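Local coordinates for Galactose/lactose metabolism regulatory protein GAL80 (Saccharomyces cerevisiae, PDB 3BTV), which represses the galactose and lactose metabolic genes of yeast by binding the activator GAL4 and blocking transcriptional activation when no inducing sugar is present, at residues I240-L245 and R256-V261; D208-T213 and D263-Q268. The protein carries 1 engineered substitution. One frame throughout, in Å; residues are numbered along the deposited sequence.

How the contacts relate
Both contacts belong to the C-terminal domain of GAL80, on the same side of the chain's centre, with their own centres about 16 Å apart. Along the chain the order is helix start 208-213, strand segments 240-245 and 256-261, then strand 263-268, so the chain runs through the whole of contact 1 between the two halves of contact 2. Contact 1 is a partly buried antiparallel pair in a small three-stranded sheet; contact 2 is buried and sets helix 209-225 on the large mixed sheet. The two meet where I240 N donates a probable hydrogen bond to D263 OD2 and V261 packs on D208, which ties the small outlying sheet to the domain core.

Contact 1 of 2, residues I240-L245 and R256-V261; sequences IPEQEL and RVPKTV
E242, Q243 and E244 pair antiparallel with P258, V257 and R256 in a small three-stranded sheet, in which strand 242-246 lies between 191-193 and 255-258. Q243 and V257 form the hydrogen-bonded pair: V257 N gives to Q243 O at 2.8 Å, and Q243 N returns the bond to V257 O. Beyond the strands, K259 N continues the pairing to P241 O. K259, just past the strand, shows how a long side chain can meet a different group at each atom. Its CB lies near I240 O and Q243 OE1, and with CG anti to the backbone N (chi1 177°) the chain heads toward I240 and the Q243 side chain. CD rests 3.6 Å from Q243 CD, the lysine chain running obliquely over the amide, whose own polar atoms bond to W187, G189 and R192. Bends at chi3 and chi4 then turn CE to I240 O and bring NZ to the same oxygen in a weak bond. K259 NZ also donates to V261 O at 2.7 Å and reaches N238 and D263, the latter through a salt bridge. A methionine in its place would probably leave the carboxylate of D263 without this charged mate and the V261 carbonyl without its donor. L245 meets V257 at about a right angle, methyl against methyl, on the face that Q243 shares. On the other face the carboxylate of E242 leans over P258. Alongside, E244 OE2 receives R256 NE at 2.8 Å in a salt bridge, the nitrogen coming from above the carboxylate plane, 59° out of it.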
ATOM      1  N   ILE B 240      14.956  -8.124  10.162  1.00 44.23           N
ATOM      2  CA  ILE B 240      16.276  -8.591   9.745  1.00 51.02           C
ATOM      3  C   ILE B 240      17.332  -8.005  10.676  1.00 47.10           C
ATOM      4  O   ILE B 240      18.106  -7.128  10.279  1.00 58.63           O
ATOM      5  CB  ILE B 240      16.588  -8.186   8.267  1.00 53.31           C
ATOM      6  CG1 ILE B 240      15.415  -8.548   7.342  1.00 55.88           C
ATOM      7  CG2 ILE B 240      17.881  -8.831   7.786  1.00 56.22           C
ATOM      8  CD1 ILE B 240      15.638  -8.145   5.866  1.00 53.81           C
ATOM      9  N   PRO B 241      17.370  -8.492  11.929  1.00 53.36           N
ATOM     10  CA  PRO B 241      18.303  -7.979  12.948  1.00 45.06           C
ATOM     11  C   PRO B 241      19.759  -8.298  12.620  1.00 63.28           C
ATOM     12  O   PRO B 241      20.669  -7.667  13.170  1.00 62.36           O
ATOM     13  CB  PRO B 241      17.909  -8.740  14.224  1.00 53.91           C
ATOM     14  CG  PRO B 241      16.739  -9.558  13.904  1.00 63.80           C
ATOM     15  CD  PRO B 241      16.579  -9.632  12.411  1.00 57.64           C
ATOM     16  N   GLU B 242      19.974  -9.276  11.741  1.00 59.30           N
ATOM     17  CA  GLU B 242      21.323  -9.711  11.370  1.00 53.73           C
ATOM     18  C   GLU B 242      21.443  -9.833   9.858  1.00 56.77           C
ATOM     19  O   GLU B 242      20.710 -10.605   9.231  1.00 61.32           O
ATOM     20  CB  GLU B 242      21.630 -11.078  12.000  1.00 56.44           C
ATOM     21  CG  GLU B 242      21.619 -11.092  13.521  1.00 70.37           C
ATOM     22  CD  GLU B 242      22.953 -10.655  14.125  1.00107.58           C
ATOM     23  OE1 GLU B 242      24.013 -10.895  13.503  1.00115.61           O
ATOM     24  OE2 GLU B 242      22.941 -10.073  15.231  1.00126.26           O
ATOM     25  N   GLN B 243      22.361  -9.071   9.275  1.00 58.07           N
ATOM     26  CA  GLN B 243      22.569  -9.087   7.835  1.00 58.25           C
ATOM     27  C   GLN B 243      23.777  -9.952   7.482  1.00 73.26           C
ATOM     28  O   GLN B 243      24.712 -10.095   8.280  1.00 67.35           O
ATOM     29  CB  GLN B 243      22.798  -7.668   7.324  1.00 54.17           C
ATOM     30  CG  GLN B 243      21.550  -6.789   7.319  1.00 49.04           C
ATOM     31  CD  GLN B 243      21.870  -5.410   6.821  1.00 66.51           C
ATOM     32  OE1 GLN B 243      22.780  -4.744   7.341  1.00 55.96           O
ATOM     33  NE2 GLN B 243      21.146  -4.971   5.793  1.00 57.52           N
ATOM     34  N   GLU B 244      23.753 -10.519   6.281  1.00 74.20           N
ATOM     35  CA  GLU B 244      24.872 -11.301   5.766  1.00 62.12           C
ATOM     36  C   GLU B 244      25.822 -10.391   5.024  1.00 61.01           C
ATOM     37  O   GLU B 244      25.417  -9.668   4.114  1.00 73.39           O
ATOM     38  CB  GLU B 244      24.362 -12.364   4.798  1.00 71.47           C
ATOM     39  CG  GLU B 244      23.461 -13.402   5.440  1.00 69.92           C
ATOM     40  CD  GLU B 244      24.256 -14.502   6.126  1.00 72.98           C
ATOM     41  OE1 GLU B 244      25.504 -14.465   6.060  1.00 75.14           O
ATOM     42  OE2 GLU B 244      23.631 -15.407   6.726  1.00 78.12           O
ATOM     43  N   LEU B 245      27.091 -10.423   5.418  1.00 69.65           N
ATOM     44  CA  LEU B 245      28.120  -9.676   4.707  1.00 72.19           C
ATOM     45  C   LEU B 245      28.308 -10.240   3.293  1.00 83.19           C
ATOM     46  O   LEU B 245      28.317 -11.456   3.103  1.00 74.39           O
ATOM     47  CB  LEU B 245      29.438  -9.727   5.489  1.00 74.29           C
ATOM     48  CG  LEU B 245      29.518  -8.872   6.756  1.00 68.98           C
ATOM     49  CD1 LEU B 245      30.826  -9.113   7.495  1.00 75.51           C
ATOM     50  CD2 LEU B 245      29.382  -7.396   6.393  1.00 84.41           C
ATOM     51  N   ARG B 256      27.795 -12.804   9.679  1.00 78.71           N
ATOM     52  CA  ARG B 256      26.631 -11.974   9.975  1.00 69.47           C
ATOM     53  C   ARG B 256      26.980 -10.769  10.850  1.00 79.83           C
ATOM     54  O   ARG B 256      27.859 -10.848  11.712  1.00 79.94           O
ATOM     55  CB  ARG B 256      25.544 -12.812  10.646  1.00 68.25           C
ATOM     56  CG  ARG B 256      24.748 -13.645   9.655  1.00 67.37           C
ATOM     57  CD  ARG B 256      23.671 -14.474  10.331  1.00 64.08           C
ATOM     58  NE  ARG B 256      22.751 -15.008   9.330  1.00 81.83           N
ATOM     59  CZ  ARG B 256      21.711 -15.793   9.603  1.00 89.02           C
ATOM     60  NH1 ARG B 256      21.460 -16.152  10.860  1.00 83.17           N
ATOM     61  NH2 ARG B 256      20.921 -16.223   8.617  1.00 77.71           N
ATOM     62  N   VAL B 257      26.293  -9.655  10.610  1.00 73.88           N
ATOM     63  CA  VAL B 257      26.490  -8.434  11.391  1.00 69.82           C
ATOM     64  C   VAL B 257      25.145  -7.833  11.787  1.00 69.19           C
ATOM     65  O   VAL B 257      24.164  -7.963  11.057  1.00 65.68           O
ATOM     66  CB  VAL B 257      27.312  -7.383  10.628  1.00 70.12           C
ATOM     67  CG1 VAL B 257      28.802  -7.780  10.593  1.00 69.73           C
ATOM     68  CG2 VAL B 257      26.738  -7.154   9.218  1.00 67.41           C
ATOM     69  N   PRO B 258      25.098  -7.160  12.945  1.00 67.45           N
ATOM     70  CA  PRO B 258      23.814  -6.714  13.488  1.00 61.44           C
ATOM     71  C   PRO B 258      23.340  -5.409  12.858  1.00 59.28           C
ATOM     72  O   PRO B 258      24.147  -4.548  12.491  1.00 64.33           O
ATOM     73  CB  PRO B 258      24.119  -6.496  14.981  1.00 67.73           C
ATOM     74  CG  PRO B 258      25.596  -6.849  15.171  1.00 70.14           C
ATOM     75  CD  PRO B 258      26.219  -6.780  13.819  1.00 67.42           C
ATOM     76  N   LYS B 259      22.023  -5.273  12.731  1.00 63.65           N
ATOM     77  CA  LYS B 259      21.426  -4.043  12.242  1.00 52.01           C
ATOM     78  C   LYS B 259      20.366  -3.622  13.247  1.00 58.61           C
ATOM     79  O   LYS B 259      19.520  -4.427  13.639  1.00 53.41           O
ATOM     80  CB  LYS B 259      20.795  -4.284  10.862  1.00 62.73           C
ATOM     81  CG  LYS B 259      20.058  -3.092  10.256  1.00 61.41           C
ATOM     82  CD  LYS B 259      19.590  -3.381   8.818  1.00 51.38           C
ATOM     83  CE  LYS B 259      18.477  -4.451   8.762  1.00 53.51           C
ATOM     84  NZ  LYS B 259      17.405  -4.270   9.810  1.00 45.36           N
ATOM     85  N   THR B 260      20.403  -2.369  13.683  1.00 53.99           N
ATOM     86  CA  THR B 260      19.308  -1.887  14.520  1.00 62.62           C
ATOM     87  C   THR B 260      18.378  -0.918  13.782  1.00 60.52           C
ATOM     88  O   THR B 260      17.345  -0.532  14.317  1.00 65.22           O
ATOM     89  CB  THR B 260      19.818  -1.250  15.819  1.00 57.09           C
ATOM     90  OG1 THR B 260      20.768  -0.226  15.508  1.00 64.82           O
ATOM     91  CG2 THR B 260      20.477  -2.311  16.706  1.00 65.59           C
ATOM     92  N   VAL B 261      18.746  -0.519  12.564  1.00 56.58           N
ATOM     93  CA  VAL B 261      17.834   0.283  11.734  1.00 50.78           C
ATOM     94  C   VAL B 261      16.777  -0.598  11.027  1.00 51.77           C
ATOM     95  O   VAL B 261      16.965  -1.806  10.872  1.00 49.43           O
ATOM     96  CB  VAL B 261      18.605   1.152  10.715  1.00 57.99           C
ATOM     97  CG1 VAL B 261      19.525   2.131  11.442  1.00 53.00           C
ATOM     98  CG2 VAL B 261      19.398   0.276   9.768  1.00 52.62           C
TER

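Contact 2 of 2, residues D208-T213 and D263-Q268; sequences DLVTTT and DHLLFQ
L209 holds its CG anti to the backbone N (chi1 179°), and chi2 of 61° then carries CD2 to the backbone of D263, H264 and L265. L265, whose CB points at the helix, has a similar shape. The result is a helix-on-sheet packing: the first turn of helix 209-225 lies across the start of strand 264-271, their short axes 9.4 Å apart and inclined at 76°. One methyl does most of the touching. L209 CD2 sits 3.8 Å from H264 N and equally near H264 CA, against the peptide units of the strand, and comes within 4.3 Å of L265 CB. V210 CG2 approaches L265 CD1 more loosely, at 4.4 Å, while V418 of helix 405-424 packs on both residues and closes this apolar layer. The strand starts irregularly, since D263 and H264 both face F237 in a classic beta bulge; the D263 carboxylate meanwhile is bound by the backbone N of I240 and of N239. On the helical side, D208 is the N-cap. D208 OD1 accepts T211 N at 2.8 Å, from above the carboxylate plane, and V210 N weakly, while T211 OG1 donates to D208 OD2 at 2.6 Å on the syn side. Further along the strand, Q268 bonds to N233 of the second subunit, so the sheet that carries the helix also takes part in the dimer contact. No hydrogen bond crosses between the helix and strand segments: their union is apolar, resting chiefly on one leucine methyl laid against strand backbone, with a looser valine-leucine contact, while the D208 carboxylate takes up the amides of V210 and T211.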
ATOM      1  N   ASP B 208      18.804   6.088   7.691  1.00 50.26           N
ATOM      2  CA  ASP B 208      18.011   4.871   7.758  1.00 48.64           C
ATOM      3  C   ASP B 208      16.869   4.925   6.756  1.00 41.43           C
ATOM      4  O   ASP B 208      16.623   5.955   6.122  1.00 46.46           O
ATOM      5  CB  ASP B 208      17.455   4.658   9.173  1.00 53.07           C
ATOM      6  CG  ASP B 208      16.426   5.700   9.559  1.00 65.67           C
ATOM      7  OD1 ASP B 208      15.256   5.574   9.141  1.00 57.14           O
ATOM      8  OD2 ASP B 208      16.787   6.642  10.287  1.00 59.47           O
ATOM      9  N   LEU B 209      16.173   3.801   6.637  1.00 48.35           N
ATOM     10  CA  LEU B 209      15.120   3.631   5.639  1.00 40.79           C
ATOM     11  C   LEU B 209      14.038   4.695   5.769  1.00 48.60           C
ATOM     12  O   LEU B 209      13.517   5.199   4.777  1.00 43.88           O
ATOM     13  CB  LEU B 209      14.479   2.247   5.783  1.00 49.74           C
ATOM     14  CG  LEU B 209      13.345   1.955   4.793  1.00 47.18           C
ATOM     15  CD1 LEU B 209      13.899   2.017   3.366  1.00 48.17           C
ATOM     16  CD2 LEU B 209      12.688   0.612   5.056  1.00 38.84           C
ATOM     17  N   VAL B 210      13.679   5.021   7.002  1.00 39.56           N
ATOM     18  CA  VAL B 210      12.592   5.957   7.219  1.00 43.33           C
ATOM     19  C   VAL B 210      13.053   7.396   7.027  1.00 50.54           C
ATOM     20  O   VAL B 210      12.504   8.153   6.207  1.00 44.84           O
ATOM     21  CB  VAL B 210      11.989   5.785   8.607  1.00 43.33           C
ATOM     22  CG1 VAL B 210      10.803   6.718   8.773  1.00 44.06           C
ATOM     23  CG2 VAL B 210      11.557   4.341   8.798  1.00 42.95           C
ATOM     24  N   THR B 211      14.081   7.758   7.778  1.00 49.48           N
ATOM     25  CA  THR B 211      14.578   9.117   7.792  1.00 43.44           C
ATOM     26  C   THR B 211      15.043   9.547   6.417  1.00 43.83           C
ATOM     27  O   THR B 211      14.795  10.671   5.980  1.00 50.16           O
ATOM     28  CB  THR B 211      15.767   9.245   8.766  1.00 48.69           C
ATOM     29  OG1 THR B 211      15.348   8.839  10.078  1.00 51.98           O
ATOM     30  CG2 THR B 211      16.268  10.676   8.800  1.00 46.87           C
ATOM     31  N   THR B 212      15.721   8.644   5.728  1.00 43.14           N
ATOM     32  CA  THR B 212      16.417   9.027   4.514  1.00 45.10           C
ATOM     33  C   THR B 212      15.598   8.743   3.264  1.00 50.54           C
ATOM     34  O   THR B 212      15.185   9.665   2.562  1.00 53.57           O
ATOM     35  CB  THR B 212      17.786   8.333   4.428  1.00 57.13           C
ATOM     36  OG1 THR B 212      18.452   8.454   5.692  1.00 53.72           O
ATOM     37  CG2 THR B 212      18.653   8.966   3.323  1.00 50.51           C
ATOM     38  N   THR B 213      15.357   7.467   2.998  1.00 46.35           N
ATOM     39  CA  THR B 213      14.709   7.050   1.764  1.00 37.79           C
ATOM     40  C   THR B 213      13.252   7.480   1.728  1.00 43.22           C
ATOM     41  O   THR B 213      12.816   8.140   0.803  1.00 42.46           O
ATOM     42  CB  THR B 213      14.778   5.530   1.582  1.00 54.86           C
ATOM     43  OG1 THR B 213      16.126   5.099   1.767  1.00 57.95           O
ATOM     44  CG2 THR B 213      14.307   5.141   0.178  1.00 53.42           C
ATOM     45  N   ASP B 263      14.195  -2.545   8.394  1.00 41.47           N
ATOM     46  CA  ASP B 263      14.240  -3.167   7.073  1.00 47.15           C
ATOM     47  C   ASP B 263      12.902  -3.102   6.343  1.00 37.39           C
ATOM     48  O   ASP B 263      12.782  -3.601   5.222  1.00 43.29           O
ATOM     49  CB  ASP B 263      14.673  -4.625   7.172  1.00 44.28           C
ATOM     50  CG  ASP B 263      14.110  -5.305   8.388  1.00 55.23           C
ATOM     51  OD1 ASP B 263      12.890  -5.561   8.410  1.00 51.38           O
ATOM     52  OD2 ASP B 263      14.894  -5.564   9.326  1.00 56.22           O
ATOM     53  N   HIS B 264      11.886  -2.521   6.970  1.00 35.21           N
ATOM     54  CA  HIS B 264      10.620  -2.301   6.246  1.00 37.69           C
ATOM     55  C   HIS B 264       9.794  -1.215   6.888  1.00 40.80           C
ATOM     56  O   HIS B 264       9.787  -1.068   8.107  1.00 41.01           O
ATOM     57  CB  HIS B 264       9.778  -3.568   6.177  1.00 34.45           C
ATOM     58  CG  HIS B 264       8.887  -3.632   4.976  1.00 41.07           C
ATOM     59  ND1 HIS B 264       7.624  -3.077   4.952  1.00 50.38           N
ATOM     60  CD2 HIS B 264       9.070  -4.193   3.760  1.00 31.82           C
ATOM     61  CE1 HIS B 264       7.068  -3.295   3.772  1.00 35.44           C
ATOM     62  NE2 HIS B 264       7.920  -3.989   3.032  1.00 34.00           N
ATOM     63  N   LEU B 265       9.095  -0.462   6.051  1.00 34.10           N
ATOM     64  CA  LEU B 265       8.192   0.569   6.513  1.00 35.38           C
ATOM     65  C   LEU B 265       6.858   0.397   5.803  1.00 37.96           C
ATOM     66  O   LEU B 265       6.801   0.316   4.560  1.00 34.47           O
ATOM     67  CB  LEU B 265       8.758   1.969   6.222  1.00 34.79           C
ATOM     68  CG  LEU B 265       7.758   3.129   6.425  1.00 48.16           C
ATOM     69  CD1 LEU B 265       7.422   3.332   7.893  1.00 37.44           C
ATOM     70  CD2 LEU B 265       8.253   4.432   5.816  1.00 42.48           C
ATOM     71  N   LEU B 266       5.790   0.330   6.587  1.00 34.74           N
ATOM     72  CA  LEU B 266       4.429   0.422   6.049  1.00 38.76           C
ATOM     73  C   LEU B 266       3.918   1.760   6.493  1.00 41.28           C
ATOM     74  O   LEU B 266       4.007   2.101   7.670  1.00 36.50           O
ATOM     75  CB  LEU B 266       3.505  -0.665   6.604  1.00 28.57           C
ATOM     76  CG  LEU B 266       3.856  -2.128   6.329  1.00 41.04           C
ATOM     77  CD1 LEU B 266       2.907  -3.049   7.084  1.00 36.69           C
ATOM     78  CD2 LEU B 266       3.820  -2.434   4.837  1.00 30.56           C
ATOM     79  N   PHE B 267       3.396   2.537   5.559  1.00 32.89           N
ATOM     80  CA  PHE B 267       2.925   3.867   5.907  1.00 34.72           C
ATOM     81  C   PHE B 267       1.655   4.162   5.152  1.00 44.75           C
ATOM     82  O   PHE B 267       1.578   3.960   3.938  1.00 38.46           O
ATOM     83  CB  PHE B 267       4.004   4.907   5.591  1.00 32.92           C
ATOM     84  CG  PHE B 267       3.513   6.342   5.632  1.00 44.23           C
ATOM     85  CD1 PHE B 267       3.744   7.143   6.741  1.00 32.91           C
ATOM     86  CD2 PHE B 267       2.850   6.895   4.548  1.00 38.85           C
ATOM     87  CE1 PHE B 267       3.312   8.457   6.768  1.00 40.93           C
ATOM     88  CE2 PHE B 267       2.409   8.206   4.570  1.00 40.42           C
ATOM     89  CZ  PHE B 267       2.641   8.993   5.674  1.00 39.06           C
ATOM     90  N   GLN B 268       0.644   4.632   5.863  1.00 31.74           N
ATOM     91  CA  GLN B 268      -0.589   5.010   5.180  1.00 28.10           C
ATOM     92  C   GLN B 268      -1.092   6.285   5.815  1.00 39.74           C
ATOM     93  O   GLN B 268      -0.850   6.536   6.992  1.00 40.33           O
ATOM     94  CB  GLN B 268      -1.628   3.884   5.230  1.00 35.28           C
ATOM     95  CG  GLN B 268      -2.165   3.574   6.629  1.00 41.05           C
ATOM     96  CD  GLN B 268      -3.018   2.307   6.666  1.00 49.16           C
ATOM     97  OE1 GLN B 268      -3.767   2.053   7.620  1.00 37.55           O
ATOM     98  NE2 GLN B 268      -2.899   1.506   5.629  1.00 28.77           N
TER